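Local coordinates for SusD superfamily protein (Bacteroides fragilis, PDB 3L22) that probably binds glycans at the outer membrane for uptake into the cell, as proteins of the SusD family do, at residues Ala127-Asn132 against Gln170-Ile175; Pro143-Val148 against Ser166-Ile171; Asp280-Ile285 against Ile407-Asn412. All blocks are in the same frame, centred on the assembly; numbering follows the deposited sequence.

How the contacts relate
The C-terminal end of helix 113-131 supplies the first half of contact 1, and the 37 residues that follow, almost all loop, return to helix 168-178, closing the loop as an antiparallel helix pair. Contact 2 nests inside it: part of the same loop, at 143-148, bonds to the start of helix 168-178, so the two contacts share Q170 and I171 and touch directly, their centres 8 Å apart. N132 of contact 1 joins them through bonds to S147 and V168. Much later in the chain, in series with both, contact 3 links the loop after strand 277-279 to the hairpin of strands 406-409 and 414-417; its centre lies about 31 Å from that of contact 1.

Contact 1: Ala127-Asn132 against Gln170-Ile175; sequences AYYYLN and QIYEHI. With ZN (zinc ion), chain H.
N132 meets I171 and Y172 where two helices pack antiparallel; the axes of these short segments approach to 9.7 Å with 159° between their directions, an all-helical pairing consistent with the TPR-like architecture of the SusD family. The tight part lies at the C-terminal end of helix 113-131. There the N132 amide stands steeply on the Y172 ring, the planes 78° apart, and ND2 sits over the centre of one face, 3.3 Å from Y172 CE1. Its carbonyl side lies against I171, OD1 coming within 3.4 Å of I171 CB as the two side chains run alongside in opposite senses. Asparagine suits this buried place because both ends of its amide find polar partners: ND2 bonds to V168 O and OD1 to S147 OG. The beta-branched I171 also lays CG2 against N132 CG.

Further along, I175 packs against the backbone and CB atoms of Y128 and Y129. With CG1 anti to the carbonyl carbon and the chain extended beyond it, CD1 comes 3.5 Å from Y129 N, while CG1 lies 4.0 Å from Y128 CB. Y128 combines this apolar contact near the backbone with a distant polar end, its OH bonding to R151 O. Y129 CD1 approaches the edge of the Y172 ring more loosely, at 4.4 Å from CE1. V210 of helix 200-213 packs on Y172 and I175 as well.

The side of helix 168-178 that faces solvent is looser and carries E173, salt-bridged to K169. H174 instead starts out toward the other helix, and its buried side chain packs against L152. Its chi1 of 170° places the imidazole so that NE2 bonds to D178 and ND1 binds a zinc ion at 2.2 Å; water 1 and two atoms from outside the two segments are further ligands.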
ATOM      1  N   ALA A 127      -1.180   9.134  -2.355  1.00 14.32           N
ATOM      2  CA  ALA A 127      -0.882   9.057  -3.778  1.00 14.16           C
ATOM      3  C   ALA A 127       0.622   9.248  -4.010  1.00 14.29           C
ATOM      4  O   ALA A 127       1.279   8.429  -4.683  1.00 14.54           O
ATOM      5  CB  ALA A 127      -1.697  10.084  -4.535  1.00 13.28           C
ATOM      6  N   TYR A 128       1.190  10.291  -3.400  1.00 13.86           N
ATOM      7  CA  TYR A 128       2.639  10.518  -3.494  1.00 13.25           C
ATOM      8  C   TYR A 128       3.455   9.373  -2.898  1.00 13.35           C
ATOM      9  O   TYR A 128       4.534   9.048  -3.408  1.00 13.03           O
ATOM     10  CB  TYR A 128       3.047  11.866  -2.865  1.00 13.21           C
ATOM     11  CG  TYR A 128       2.843  13.019  -3.815  1.00 12.49           C
ATOM     12  CD1 TYR A 128       3.597  13.106  -4.986  1.00 12.20           C
ATOM     13  CD2 TYR A 128       1.878  14.012  -3.579  1.00 14.49           C
ATOM     14  CE1 TYR A 128       3.419  14.132  -5.889  1.00 14.08           C
ATOM     15  CE2 TYR A 128       1.698  15.075  -4.497  1.00 12.15           C
ATOM     16  CZ  TYR A 128       2.474  15.114  -5.649  1.00 13.87           C
ATOM     17  OH  TYR A 128       2.323  16.097  -6.584  1.00 13.01           O
ATOM     18  N   TYR A 129       2.960   8.771  -1.814  1.00 12.84           N
ATOM     19  CA  TYR A 129       3.669   7.674  -1.187  1.00 13.52           C
ATOM     20  C   TYR A 129       3.850   6.480  -2.145  1.00 13.12           C
ATOM     21  O   TYR A 129       4.936   5.887  -2.236  1.00 12.14           O
ATOM     22  CB  TYR A 129       2.935   7.244   0.110  1.00 14.00           C
ATOM     23  CG  TYR A 129       3.378   5.914   0.634  1.00 13.01           C
ATOM     24  CD1 TYR A 129       4.490   5.812   1.464  1.00 15.49           C
ATOM     25  CD2 TYR A 129       2.690   4.764   0.324  1.00 15.17           C
ATOM     26  CE1 TYR A 129       4.918   4.598   1.959  1.00 16.04           C
ATOM     27  CE2 TYR A 129       3.118   3.509   0.814  1.00 15.11           C
ATOM     28  CZ  TYR A 129       4.217   3.440   1.631  1.00 16.86           C
ATOM     29  OH  TYR A 129       4.640   2.226   2.141  1.00 18.45           O
ATOM     30  N   TYR A 130       2.772   6.119  -2.839  1.00 12.97           N
ATOM     31  CA  TYR A 130       2.869   5.033  -3.808  1.00 13.57           C
ATOM     32  C   TYR A 130       3.783   5.378  -5.011  1.00 13.13           C
ATOM     33  O   TYR A 130       4.584   4.536  -5.418  1.00 13.87           O
ATOM     34  CB  TYR A 130       1.481   4.551  -4.226  1.00 13.93           C
ATOM     35  CG  TYR A 130       0.778   3.761  -3.124  1.00 14.01           C
ATOM     36  CD1 TYR A 130       1.330   2.584  -2.635  1.00 15.86           C
ATOM     37  CD2 TYR A 130      -0.446   4.175  -2.617  1.00 14.94           C
ATOM     38  CE1 TYR A 130       0.691   1.838  -1.656  1.00 14.40           C
ATOM     39  CE2 TYR A 130      -1.092   3.458  -1.631  1.00 14.72           C
ATOM     40  CZ  TYR A 130      -0.531   2.278  -1.166  1.00 14.44           C
ATOM     41  OH  TYR A 130      -1.156   1.547  -0.197  1.00 14.04           O
ATOM     42  N   LEU A 131       3.734   6.606  -5.513  1.00 12.07           N
ATOM     43  CA  LEU A 131       4.659   7.029  -6.565  1.00 12.62           C
ATOM     44  C   LEU A 131       6.123   6.938  -6.083  1.00 12.93           C
ATOM     45  O   LEU A 131       7.011   6.496  -6.828  1.00 13.06           O
ATOM     46  CB  LEU A 131       4.350   8.445  -7.036  1.00 12.76           C
ATOM     47  CG  LEU A 131       3.008   8.747  -7.719  1.00 12.32           C
ATOM     48  CD1 LEU A 131       2.904  10.248  -7.988  1.00  8.86           C
ATOM     49  CD2 LEU A 131       2.881   7.897  -9.034  1.00 11.70           C
ATOM     50  N   ASN A 132       6.349   7.244  -4.806  1.00 13.01           N
ATOM     51  CA  ASN A 132       7.693   7.268  -4.242  1.00 13.46           C
ATOM     52  C   ASN A 132       8.258   5.857  -4.064  1.00 13.14           C
ATOM     53  O   ASN A 132       9.431   5.713  -3.747  1.00 12.58           O
ATOM     54  CB  ASN A 132       7.718   7.980  -2.873  1.00 13.25           C
ATOM     55  CG  ASN A 132       8.913   8.906  -2.694  1.00 13.57           C
ATOM     56  OD1 ASN A 132       9.460   9.420  -3.664  1.00 14.33           O
ATOM     57  ND2 ASN A 132       9.314   9.138  -1.423  1.00 11.71           N
ATOM     58  N   GLN A 170      12.617  14.507  -0.672  1.00 12.91           N
ATOM     59  CA  GLN A 170      11.697  15.665  -0.728  1.00 13.14           C
ATOM     60  C   GLN A 170      10.247  15.211  -0.772  1.00 12.54           C
ATOM     61  O   GLN A 170       9.360  15.850  -0.171  1.00 11.27           O
ATOM     62  CB  GLN A 170      12.018  16.585  -1.920  1.00 13.33           C
ATOM     63  CG  GLN A 170      13.249  17.440  -1.708  1.00 13.45           C
ATOM     64  CD  GLN A 170      13.732  18.107  -2.994  1.00 16.47           C
ATOM     65  OE1 GLN A 170      13.616  17.567  -4.109  1.00 13.07           O
ATOM     66  NE2 GLN A 170      14.271  19.304  -2.838  1.00 16.78           N
ATOM     67  N   ILE A 171       9.998  14.108  -1.469  1.00 12.12           N
ATOM     68  CA  ILE A 171       8.622  13.614  -1.573  1.00 11.55           C
ATOM     69  C   ILE A 171       8.159  13.123  -0.203  1.00 11.72           C
ATOM     70  O   ILE A 171       7.056  13.479   0.242  1.00 11.91           O
ATOM     71  CB  ILE A 171       8.466  12.530  -2.661  1.00 10.87           C
ATOM     72  CG1 ILE A 171       8.693  13.121  -4.051  1.00 11.31           C
ATOM     73  CG2 ILE A 171       7.089  11.847  -2.582  1.00 11.93           C
ATOM     74  CD1 ILE A 171       7.736  14.195  -4.522  1.00  9.03           C
ATOM     75  N   TYR A 172       8.999  12.345   0.482  1.00 10.94           N
ATOM     76  CA  TYR A 172       8.683  11.944   1.833  1.00 11.55           C
ATOM     77  C   TYR A 172       8.461  13.119   2.767  1.00 12.33           C
ATOM     78  O   TYR A 172       7.560  13.082   3.620  1.00 12.25           O
ATOM     79  CB  TYR A 172       9.749  11.031   2.427  1.00 11.89           C
ATOM     80  CG  TYR A 172       9.739   9.599   1.935  1.00 12.72           C
ATOM     81  CD1 TYR A 172       8.544   8.877   1.788  1.00 11.77           C
ATOM     82  CD2 TYR A 172      10.921   8.931   1.675  1.00 11.69           C
ATOM     83  CE1 TYR A 172       8.562   7.529   1.363  1.00 11.41           C
ATOM     84  CE2 TYR A 172      10.917   7.608   1.231  1.00 11.01           C
ATOM     85  CZ  TYR A 172       9.760   6.918   1.101  1.00 10.46           C
ATOM     86  OH  TYR A 172       9.778   5.606   0.670  1.00 11.73           O
ATOM     87  N   GLU A 173       9.264  14.161   2.618  1.00 13.07           N
ATOM     88  CA  GLU A 173       9.169  15.324   3.505  1.00 12.92           C
ATOM     89  C   GLU A 173       7.860  16.063   3.279  1.00 13.06           C
ATOM     90  O   GLU A 173       7.252  16.543   4.237  1.00 12.53           O
ATOM     91  CB  GLU A 173      10.381  16.247   3.331  1.00 13.08           C
ATOM     92  CG  GLU A 173      11.638  15.674   4.037  1.00 14.89           C
ATOM     93  CD  GLU A 173      12.953  16.330   3.637  1.00 18.32           C
ATOM     94  OE1 GLU A 173      13.058  16.935   2.526  1.00 20.81           O
ATOM     95  OE2 GLU A 173      13.904  16.235   4.465  1.00 22.73           O
ATOM     96  N   HIS A 174       7.400  16.111   2.030  1.00 13.18           N
ATOM     97  CA  HIS A 174       6.109  16.739   1.759  1.00 13.36           C
ATOM     98  C   HIS A 174       4.943  15.871   2.309  1.00 13.15           C
ATOM     99  O   HIS A 174       3.992  16.390   2.899  1.00 13.47           O
ATOM    100  CB  HIS A 174       5.853  17.042   0.282  1.00 13.18           C
ATOM    101  CG  HIS A 174       4.445  17.446   0.077  1.00 11.53           C
ATOM    102  ND1 HIS A 174       4.010  18.696   0.412  1.00 12.45           N
ATOM    103  CD2 HIS A 174       3.334  16.720  -0.192  1.00 11.97           C
ATOM    104  CE1 HIS A 174       2.697  18.758   0.301  1.00 11.35           C
ATOM    105  NE2 HIS A 174       2.259  17.556  -0.046  1.00 10.47           N
ATOM    106  N   ILE A 175       5.042  14.568   2.140  1.00 12.79           N
ATOM    107  CA  ILE A 175       4.069  13.631   2.721  1.00 12.73           C
ATOM    108  C   ILE A 175       3.947  13.890   4.212  1.00 13.42           C
ATOM    109  O   ILE A 175       2.841  13.980   4.722  1.00 13.50           O
ATOM    110  CB  ILE A 175       4.439  12.162   2.439  1.00 12.74           C
ATOM    111  CG1 ILE A 175       4.243  11.861   0.947  1.00 11.26           C
ATOM    112  CG2 ILE A 175       3.594  11.192   3.293  1.00 10.43           C
ATOM    113  CD1 ILE A 175       4.936  10.574   0.428  1.00 11.85           C
TER
HETATM  114 ZN    ZN H   7       5.167  20.417   1.038  1.00 29.37          ZN
HETATM  115  O   HOH W   1       3.466  21.518   1.946  1.00 19.15           O

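Contact 2: Pro143-Val148 against Ser166-Ile171; sequences PDAKSV and STVKQI
S147 N gives its hydrogen to S166 O at 2.7 Å, and V148 O takes one from S166 N at 2.9 Å; with S147 and V148 both facing S166, this is a classic beta bulge. Next to it K146 and T167 form a single beta bridge, followed by V168 N bonding to A145 O at 2.8 Å. A longer bond from K169 N to P143 O adds a fourth, to the first turn of helix 168-178. A145 and P143 thus take up two amides at the helix start.

T167 and Q170 form a capping box: T167 OG1 accepts from Q170 N at 3.0 Å, and Q170 OE1 accepts from T167 N at 2.8 Å. Threonine fits this N-cap because a chi1 of 69° turns its hydroxyl to the helix while CG2 lies against D144 O. Water 2 ties OG1 to D144 OD1 on the solvent side.

The apolar contacts flank these bonds. A145 CB approaches V168 CG1, which also meets P143 O, so a single methyl suffices there. On the buried side V148 lies roughly perpendicular to I171, CG2 of V148 3.9 Å from CD1 of I171.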
ATOM      1  N   PRO A 143      19.073   9.058  -0.679  1.00 14.90           N
ATOM      2  CA  PRO A 143      18.040  10.058  -0.424  1.00 14.95           C
ATOM      3  C   PRO A 143      17.924  11.149  -1.461  1.00 15.45           C
ATOM      4  O   PRO A 143      16.871  11.792  -1.539  1.00 15.46           O
ATOM      5  CB  PRO A 143      18.483  10.715   0.886  1.00 15.33           C
ATOM      6  CG  PRO A 143      19.521   9.848   1.444  1.00 16.22           C
ATOM      7  CD  PRO A 143      20.156   9.140   0.306  1.00 15.35           C
ATOM      8  N   ASP A 144      18.984  11.413  -2.222  1.00 15.24           N
ATOM      9  CA  ASP A 144      18.897  12.427  -3.281  1.00 15.54           C
ATOM     10  C   ASP A 144      18.448  11.870  -4.657  1.00 14.78           C
ATOM     11  O   ASP A 144      18.490  12.577  -5.670  1.00 14.55           O
ATOM     12  CB  ASP A 144      20.235  13.162  -3.368  1.00 16.75           C
ATOM     13  CG  ASP A 144      20.589  13.886  -2.050  1.00 19.71           C
ATOM     14  OD1 ASP A 144      19.690  14.442  -1.346  1.00 26.38           O
ATOM     15  OD2 ASP A 144      21.776  13.871  -1.700  1.00 27.52           O
ATOM     16  N   ALA A 145      18.048  10.614  -4.712  1.00 13.79           N
ATOM     17  CA  ALA A 145      17.580  10.039  -5.961  1.00 14.36           C
ATOM     18  C   ALA A 145      16.333  10.778  -6.453  1.00 14.43           C
ATOM     19  O   ALA A 145      15.441  11.102  -5.659  1.00 13.91           O
ATOM     20  CB  ALA A 145      17.262   8.544  -5.786  1.00 13.01           C
ATOM     21  N   LYS A 146      16.274  11.034  -7.759  1.00 14.68           N
ATOM     22  CA  LYS A 146      15.129  11.764  -8.320  1.00 15.81           C
ATOM     23  C   LYS A 146      13.890  10.889  -8.342  1.00 14.78           C
ATOM     24  O   LYS A 146      13.956   9.731  -8.738  1.00 13.50           O
ATOM     25  CB  LYS A 146      15.412  12.273  -9.737  1.00 16.23           C
ATOM     26  CG  LYS A 146      16.449  13.387  -9.775  1.00 19.35           C
ATOM     27  CD  LYS A 146      16.664  13.781 -11.203  1.00 25.31           C
ATOM     28  CE  LYS A 146      17.715  14.890 -11.358  1.00 28.58           C
ATOM     29  NZ  LYS A 146      17.529  15.580 -12.689  1.00 31.98           N
ATOM     30  N   SER A 147      12.768  11.465  -7.922  1.00 14.97           N
ATOM     31  CA  SER A 147      11.514  10.751  -7.862  1.00 14.92           C
ATOM     32  C   SER A 147      10.551  11.315  -8.893  1.00 15.28           C
ATOM     33  O   SER A 147      10.640  10.931 -10.056  1.00 15.57           O
ATOM     34  CB  SER A 147      10.968  10.766  -6.436  1.00 15.20           C
ATOM     35  OG  SER A 147       9.705  10.125  -6.360  1.00 14.99           O
ATOM     36  N   VAL A 148       9.653  12.224  -8.499  1.00 15.16           N
ATOM     37  CA  VAL A 148       8.545  12.641  -9.360  1.00 13.50           C
ATOM     38  C   VAL A 148       8.324  14.157  -9.171  1.00 14.61           C
ATOM     39  O   VAL A 148       8.762  14.711  -8.173  1.00 14.39           O
ATOM     40  CB  VAL A 148       7.260  11.850  -9.046  1.00 13.49           C
ATOM     41  CG1 VAL A 148       7.445  10.304  -9.245  1.00 10.23           C
ATOM     42  CG2 VAL A 148       6.706  12.177  -7.652  1.00 11.73           C
ATOM     43  N   SER A 166      11.303  16.111  -7.948  1.00 15.98           N
ATOM     44  CA  SER A 166      11.831  16.228  -6.598  1.00 15.31           C
ATOM     45  C   SER A 166      12.522  14.933  -6.216  1.00 15.25           C
ATOM     46  O   SER A 166      12.323  13.907  -6.879  1.00 14.96           O
ATOM     47  CB  SER A 166      10.699  16.506  -5.623  1.00 15.48           C
ATOM     48  OG  SER A 166      10.251  17.831  -5.815  1.00 14.29           O
ATOM     49  N   THR A 167      13.326  14.974  -5.153  1.00 14.03           N
ATOM     50  CA  THR A 167      14.038  13.791  -4.692  1.00 13.37           C
ATOM     51  C   THR A 167      13.108  12.863  -3.860  1.00 13.49           C
ATOM     52  O   THR A 167      12.085  13.306  -3.359  1.00 13.44           O
ATOM     53  CB  THR A 167      15.262  14.150  -3.865  1.00 12.85           C
ATOM     54  OG1 THR A 167      14.847  14.710  -2.622  1.00 13.21           O
ATOM     55  CG2 THR A 167      16.238  15.157  -4.617  1.00 11.44           C
ATOM     56  N   VAL A 168      13.485  11.596  -3.718  1.00 12.99           N
ATOM     57  CA  VAL A 168      12.793  10.653  -2.837  1.00 12.53           C
ATOM     58  C   VAL A 168      12.653  11.236  -1.412  1.00 13.26           C
ATOM     59  O   VAL A 168      11.565  11.161  -0.824  1.00 12.22           O
ATOM     60  CB  VAL A 168      13.423   9.246  -2.892  1.00 12.30           C
ATOM     61  CG1 VAL A 168      14.913   9.227  -2.385  1.00 11.37           C
ATOM     62  CG2 VAL A 168      12.558   8.179  -2.157  1.00 11.23           C
ATOM     63  N   LYS A 169      13.705  11.883  -0.895  1.00 13.40           N
ATOM     64  CA  LYS A 169      13.627  12.549   0.406  0.60 13.31           C
ATOM     65  C   LYS A 169      12.593  13.697   0.374  1.00 13.38           C
ATOM     66  O   LYS A 169      11.782  13.848   1.297  1.00 13.21           O
ATOM     67  CB  LYS A 169      15.004  13.079   0.846  0.60 13.85           C
ATOM     68  CG  LYS A 169      15.033  14.032   2.094  0.60 15.01           C
ATOM     69  CD  LYS A 169      16.490  14.465   2.447  0.60 17.11           C
ATOM     70  CE  LYS A 169      16.662  15.266   3.774  0.60 18.34           C
ATOM     71  NZ  LYS A 169      16.214  16.739   3.767  0.60 18.66           N
ATOM     72  N   GLN A 170      12.617  14.507  -0.672  1.00 12.91           N
ATOM     73  CA  GLN A 170      11.697  15.665  -0.728  1.00 13.14           C
ATOM     74  C   GLN A 170      10.247  15.211  -0.772  1.00 12.54           C
ATOM     75  O   GLN A 170       9.360  15.850  -0.171  1.00 11.27           O
ATOM     76  CB  GLN A 170      12.018  16.585  -1.920  1.00 13.33           C
ATOM     77  CG  GLN A 170      13.249  17.440  -1.708  1.00 13.45           C
ATOM     78  CD  GLN A 170      13.732  18.107  -2.994  1.00 16.47           C
ATOM     79  OE1 GLN A 170      13.616  17.567  -4.109  1.00 13.07           O
ATOM     80  NE2 GLN A 170      14.271  19.304  -2.838  1.00 16.78           N
ATOM     81  N   ILE A 171       9.998  14.108  -1.469  1.00 12.12           N
ATOM     82  CA  ILE A 171       8.622  13.614  -1.573  1.00 11.55           C
ATOM     83  C   ILE A 171       8.159  13.123  -0.203  1.00 11.72           C
ATOM     84  O   ILE A 171       7.056  13.479   0.242  1.00 11.91           O
ATOM     85  CB  ILE A 171       8.466  12.530  -2.661  1.00 10.87           C
ATOM     86  CG1 ILE A 171       8.693  13.121  -4.051  1.00 11.31           C
ATOM     87  CG2 ILE A 171       7.089  11.847  -2.582  1.00 11.93           C
ATOM     88  CD1 ILE A 171       7.736  14.195  -4.522  1.00  9.03           C
TER
HETATM   89  O   HOH W   2      16.935  15.607  -1.188  1.00 25.26           O

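Contact 3: Asp280-Ile285 against Ile407-Asn412; sequences DTKSGI and IKVGEN
K282 and E411 come together with their side chains at about a right angle, lysine stretched out across the turn and glutamate bent at chi2. CG of K282 stands anti to the backbone N (chi1 179°), and the chain stays extended until it bends at its last torsion. Its methylenes run along the backbone of V409 and G410, with CE 3.7 Å from G410 C. Such a long, flexible residue suits an exposed spot, since its carbons can lie on the turn while the ammonium reaches solvent. E411 OE1 forms a long salt bridge, 3.9 Å from K282 NZ. Waters 4 and 5 each bridge the same two atoms, so the opposite charges are joined largely through solvent.

Strand 406-409 pairs with strand 414-417 as a beta hairpin, and the loop 280-285 docks where the first strand runs into its turn. S283 makes the direct bond: OG donates to V409 O at 2.7 Å, from 21° out of the carbonyl plane. Serine suits the place because its hydroxyl, one carbon from the main chain, spans the gap where the two backbones come near, S283 CA lying 6.1 Å from V409 CA. D280 shapes the loop as an Asx motif, OD1 accepting from S283 N at 3.0 Å. Its other oxygen receives a bond from water 3, which also donates to V409 O at 2.8 Å, giving that carbonyl a second partner.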
ATOM      1  N   ASP A 280       3.681 -18.274  -4.974  1.00 14.64           N
ATOM      2  CA  ASP A 280       5.020 -18.844  -5.254  1.00 14.62           C
ATOM      3  C   ASP A 280       5.383 -19.871  -4.196  1.00 14.44           C
ATOM      4  O   ASP A 280       6.029 -19.553  -3.171  1.00 14.35           O
ATOM      5  CB  ASP A 280       6.103 -17.765  -5.340  1.00 14.77           C
ATOM      6  CG  ASP A 280       7.435 -18.311  -5.861  1.00 16.94           C
ATOM      7  OD1 ASP A 280       7.671 -19.543  -5.807  1.00 15.51           O
ATOM      8  OD2 ASP A 280       8.230 -17.488  -6.361  1.00 19.11           O
ATOM      9  N   THR A 281       4.993 -21.113  -4.454  1.00 14.70           N
ATOM     10  CA  THR A 281       5.265 -22.183  -3.510  1.00 15.11           C
ATOM     11  C   THR A 281       6.647 -22.819  -3.747  1.00 15.78           C
ATOM     12  O   THR A 281       7.087 -23.583  -2.933  1.00 15.92           O
ATOM     13  CB  THR A 281       4.207 -23.268  -3.563  1.00 15.71           C
ATOM     14  OG1 THR A 281       4.131 -23.746  -4.907  1.00 15.98           O
ATOM     15  CG2 THR A 281       2.848 -22.727  -3.093  1.00 13.06           C
ATOM     16  N   LYS A 282       7.334 -22.514  -4.849  1.00 15.85           N
ATOM     17  CA  LYS A 282       8.697 -23.039  -5.041  1.00 15.37           C
ATOM     18  C   LYS A 282       9.725 -22.296  -4.175  1.00 14.45           C
ATOM     19  O   LYS A 282      10.606 -22.904  -3.619  1.00 13.80           O
ATOM     20  CB  LYS A 282       9.097 -22.932  -6.523  1.00 16.50           C
ATOM     21  CG  LYS A 282      10.523 -23.448  -6.831  1.00 17.91           C
ATOM     22  CD  LYS A 282      11.013 -23.106  -8.241  1.00 21.21           C
ATOM     23  CE  LYS A 282      12.556 -23.411  -8.425  1.00 22.91           C
ATOM     24  NZ  LYS A 282      13.098 -24.813  -8.223  1.00 21.37           N
ATOM     25  N   SER A 283       9.605 -20.977  -4.085  1.00 14.14           N
ATOM     26  CA  SER A 283      10.645 -20.117  -3.540  1.00 14.64           C
ATOM     27  C   SER A 283      10.192 -18.956  -2.669  1.00 15.00           C
ATOM     28  O   SER A 283      11.050 -18.266  -2.112  1.00 15.19           O
ATOM     29  CB  SER A 283      11.421 -19.490  -4.719  1.00 15.48           C
ATOM     30  OG  SER A 283      12.019 -20.484  -5.526  1.00 15.58           O
ATOM     31  N   GLY A 284       8.886 -18.674  -2.595  1.00 14.91           N
ATOM     32  CA  GLY A 284       8.373 -17.552  -1.820  1.00 14.63           C
ATOM     33  C   GLY A 284       8.100 -17.952  -0.376  1.00 14.40           C
ATOM     34  O   GLY A 284       8.482 -19.024   0.051  1.00 15.45           O
ATOM     35  N   ILE A 285       7.414 -17.089   0.359  1.00 14.07           N
ATOM     36  CA  ILE A 285       7.176 -17.277   1.780  1.00 13.30           C
ATOM     37  C   ILE A 285       6.527 -18.621   2.095  1.00 14.34           C
ATOM     38  O   ILE A 285       6.910 -19.298   3.056  1.00 14.67           O
ATOM     39  CB  ILE A 285       6.366 -16.097   2.398  1.00 13.22           C
ATOM     40  CG1 ILE A 285       6.309 -16.206   3.947  1.00 11.85           C
ATOM     41  CG2 ILE A 285       4.946 -15.991   1.831  1.00 12.44           C
ATOM     42  CD1 ILE A 285       7.685 -16.294   4.622  1.00  9.45           C
ATOM     43  N   ILE A 407      14.543 -10.936  -5.727  1.00 15.80           N
ATOM     44  CA  ILE A 407      15.066 -12.251  -6.118  1.00 16.23           C
ATOM     45  C   ILE A 407      13.942 -13.252  -6.248  1.00 15.99           C
ATOM     46  O   ILE A 407      13.254 -13.575  -5.256  1.00 15.62           O
ATOM     47  CB  ILE A 407      16.136 -12.773  -5.113  1.00 17.21           C
ATOM     48  CG1 ILE A 407      17.281 -11.756  -5.019  1.00 17.34           C
ATOM     49  CG2 ILE A 407      16.663 -14.208  -5.542  1.00 16.56           C
ATOM     50  CD1 ILE A 407      18.441 -12.143  -4.043  1.00 17.01           C
ATOM     51  N   LYS A 408      13.721 -13.712  -7.473  1.00 15.24           N
ATOM     52  CA  LYS A 408      12.637 -14.645  -7.737  1.00 15.10           C
ATOM     53  C   LYS A 408      13.189 -15.879  -8.478  1.00 14.68           C
ATOM     54  O   LYS A 408      13.409 -15.845  -9.677  1.00 14.37           O
ATOM     55  CB  LYS A 408      11.492 -13.955  -8.519  1.00 14.86           C
ATOM     56  CG  LYS A 408      11.255 -12.494  -8.104  1.00 14.84           C
ATOM     57  CD  LYS A 408      10.089 -11.863  -8.844  1.00 13.96           C
ATOM     58  CE  LYS A 408      10.004 -10.352  -8.586  1.00 15.45           C
ATOM     59  NZ  LYS A 408       8.746  -9.727  -9.066  1.00 11.34           N
ATOM     60  N   VAL A 409      13.386 -16.964  -7.739  1.00 14.34           N
ATOM     61  CA  VAL A 409      14.029 -18.165  -8.250  1.00 14.56           C
ATOM     62  C   VAL A 409      12.914 -19.028  -8.819  1.00 15.39           C
ATOM     63  O   VAL A 409      12.079 -19.544  -8.095  1.00 14.39           O
ATOM     64  CB  VAL A 409      14.824 -18.946  -7.186  1.00 13.63           C
ATOM     65  CG1 VAL A 409      15.333 -20.301  -7.778  1.00 14.11           C
ATOM     66  CG2 VAL A 409      15.986 -18.088  -6.598  1.00 13.37           C
ATOM     67  N   GLY A 410      12.904 -19.153 -10.141  1.00 16.43           N
ATOM     68  CA  GLY A 410      11.909 -19.955 -10.836  1.00 17.85           C
ATOM     69  C   GLY A 410      12.576 -21.201 -11.377  1.00 19.24           C
ATOM     70  O   GLY A 410      13.791 -21.389 -11.251  1.00 20.33           O
ATOM     71  N   GLU A 411      11.763 -22.084 -11.923  1.00 20.34           N
ATOM     72  CA  GLU A 411      12.214 -23.351 -12.442  1.00 21.34           C
ATOM     73  C   GLU A 411      13.250 -23.183 -13.570  1.00 22.62           C
ATOM     74  O   GLU A 411      14.222 -23.906 -13.584  1.00 23.86           O
ATOM     75  CB  GLU A 411      10.996 -24.157 -12.924  1.00 20.89           C
ATOM     76  CG  GLU A 411      11.294 -25.469 -13.650  1.00 22.20           C
ATOM     77  CD  GLU A 411      12.069 -26.470 -12.823  1.00 23.29           C
ATOM     78  OE1 GLU A 411      12.044 -26.463 -11.562  1.00 24.58           O
ATOM     79  OE2 GLU A 411      12.675 -27.333 -13.464  1.00 28.51           O
ATOM     80  N   ASN A 412      13.031 -22.238 -14.481  1.00 24.04           N
ATOM     81  CA  ASN A 412      13.879 -22.070 -15.669  0.50 24.81           C
ATOM     82  C   ASN A 412      14.517 -20.677 -15.833  1.00 24.87           C
ATOM     83  O   ASN A 412      15.220 -20.417 -16.838  1.00 27.16           O
ATOM     84  CB  ASN A 412      13.077 -22.429 -16.934  0.50 25.17           C
ATOM     85  CG  ASN A 412      12.883 -23.925 -17.098  0.50 24.27           C
ATOM     86  OD1 ASN A 412      13.750 -24.738 -16.742  0.50 24.80           O
ATOM     87  ND2 ASN A 412      11.749 -24.291 -17.641  0.50 24.13           N
TER
HETATM   88  O   HOH W   3       9.416 -18.630  -8.508  1.00 15.43           O
HETATM   89  O   HOH W   4      14.656 -25.046 -10.169  1.00 28.27           O
HETATM   90  O   HOH W   5      10.652 -26.057  -9.227  1.00 48.64           O